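Inactive glucansucrase (Lactobacillus reuteri, PDB 5JBD) is an inactive glucansucrase-type protein of glycosyl hydrolase family 70, a family built round a TIM-type barrel. Local coordinates at residues Ile362-Leu365 and Ile366-Ile370. Residues are numbered along the deposited sequence; the frame is centred on the assembly and turned at random.
Sequences IGNL and ITNSI
Asn364 and Asn368 stand one helical turn apart and bring their side-chain amides together. The amide planes are turned 46° against each other. The ND2 of Asn368 comes closest, 3.2 Å from ND2 of Asn364 and 3.3 Å from its CG. Both nitrogens are donors, so this is contact without a hydrogen bond. Each side chain has CG beside its backbone N and anti to the carbonyl carbon (chi1 -72° in Asn364, -64° in Asn368), and this like setting one turn apart brings the two amides together. The backbone also ties the pair: Asn368 N donates to Asn364 O at 2.9 Å, and Thr367 N adds a weak bond to the same oxygen. The OD1 of Asn368 is turned to its other neighbour, Thr367, whose OG1 donates to it at 2.8 Å. That donor sits above the carbonyl plane of the amide. The bond should help to fix the rotation of the Asn368 amide and hold its ND2 on the side of Asn364. Thr367 OG1 also accepts from a water at 2.8 Å, and the water gives a weak bond to Asn364 OD1. The water thus links Thr367 to Asn364 within one turn, weakly on the Asn364 side.

These residues form the short helix 364-367 and its exit. Asn368 leaves helical geometry and is the centre of an inverse gamma turn; its carbonyl oxygen is bound by Thr348 OG1 of helix 343-354.

Ile366 lies next to Gly363. Its N donates to Gly363 O at 3.0 Å, and its CB approaches that oxygen to 3.3 Å. Leu365 points away from this contact. It packs on Leu349 of helix 343-354 and, with Ile366, on Met503 and Leu511 of the antiparallel strands 501-505 and 510-515.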
loop_
_atom_site.group_PDB
_atom_site.type_symbol
_atom_site.label_atom_id
_atom_site.label_comp_id
_atom_site.label_asym_id
_atom_site.label_seq_id
_atom_site.Cartn_x
_atom_site.Cartn_y
_atom_site.Cartn_z
ATOM N N ILE A 362 29.505 11.609 6.549
ATOM C CA ILE A 362 29.335 10.566 7.563
ATOM C C ILE A 362 28.645 11.068 8.855
ATOM O O ILE A 362 27.870 10.340 9.491
ATOM C CB ILE A 362 30.698 9.891 7.881
ATOM C CG1 ILE A 362 30.515 8.465 8.424
ATOM C CG2 ILE A 362 31.537 10.742 8.834
ATOM C CD1 ILE A 362 30.056 7.452 7.390
ATOM N N GLY A 363 28.925 12.307 9.233
ATOM C CA GLY A 363 28.323 12.908 10.427
ATOM C C GLY A 363 26.804 13.046 10.426
ATOM O O GLY A 363 26.196 13.201 11.491
ATOM N N ASN A 364 26.189 13.024 9.246
ATOM C CA ASN A 364 24.726 13.022 9.145
ATOM C C ASN A 364 24.073 11.831 9.864
ATOM O O ASN A 364 22.954 11.953 10.323
ATOM C CB ASN A 364 24.256 13.070 7.689
ATOM C CG ASN A 364 24.475 14.424 7.034
ATOM O OD1 ASN A 364 25.257 15.244 7.503
ATOM N ND2 ASN A 364 23.793 14.650 5.915
ATOM N N LEU A 365 24.766 10.704 9.980
ATOM C CA LEU A 365 24.255 9.557 10.760
ATOM C C LEU A 365 24.029 9.879 12.252
ATOM O O LEU A 365 23.228 9.227 12.924
ATOM C CB LEU A 365 25.206 8.362 10.640
ATOM C CG LEU A 365 25.400 7.782 9.231
ATOM C CD1 LEU A 365 26.635 6.911 9.143
ATOM C CD2 LEU A 365 24.168 7.005 8.800
ATOM N N ILE A 366 24.741 10.885 12.756
ATOM C CA ILE A 366 24.643 11.297 14.134
ATOM C C ILE A 366 23.407 12.165 14.351
ATOM O O ILE A 366 22.677 11.973 15.324
ATOM C CB ILE A 366 25.905 12.095 14.577
ATOM C CG1 ILE A 366 27.176 11.260 14.380
ATOM C CG2 ILE A 366 25.786 12.500 16.046
ATOM C CD1 ILE A 366 28.485 12.016 14.537
ATOM N N THR A 367 23.176 13.103 13.433
ATOM C CA THR A 367 22.197 14.171 13.635
ATOM C C THR A 367 20.873 14.055 12.855
ATOM O O THR A 367 19.861 14.602 13.292
ATOM C CB THR A 367 22.818 15.513 13.228
ATOM O OG1 THR A 367 23.252 15.435 11.870
ATOM C CG2 THR A 367 24.027 15.837 14.098
ATOM N N ASN A 368 20.874 13.372 11.703
ATOM C CA ASN A 368 19.740 13.466 10.756
ATOM C C ASN A 368 18.803 12.261 10.891
ATOM O O ASN A 368 18.703 11.394 10.016
ATOM C CB ASN A 368 20.254 13.715 9.333
ATOM C CG ASN A 368 20.969 15.065 9.197
ATOM O OD1 ASN A 368 21.097 15.826 10.163
ATOM N ND2 ASN A 368 21.421 15.373 7.995
ATOM N N SER A 369 18.149 12.242 12.047
ATOM C CA SER A 369 17.186 11.231 12.462
ATOM C C SER A 369 16.262 11.896 13.460
ATOM O O SER A 369 16.588 12.967 13.979
ATOM C CB SER A 369 17.920 10.052 13.099
ATOM O OG SER A 369 17.105 9.265 13.921
ATOM N N ILE A 370 15.122 11.277 13.754
ATOM C CA ILE A 370 14.262 11.757 14.855
ATOM C C ILE A 370 14.992 11.722 16.226
ATOM O O ILE A 370 14.596 12.434 17.135
ATOM C CB ILE A 370 12.902 11.000 14.905
ATOM C CG1 ILE A 370 11.823 11.834 15.618
ATOM C CG2 ILE A 370 13.046 9.598 15.513
ATOM C CD1 ILE A 370 11.376 13.052 14.841
HETATM O O HOH W 1 25.543 16.496 10.699
#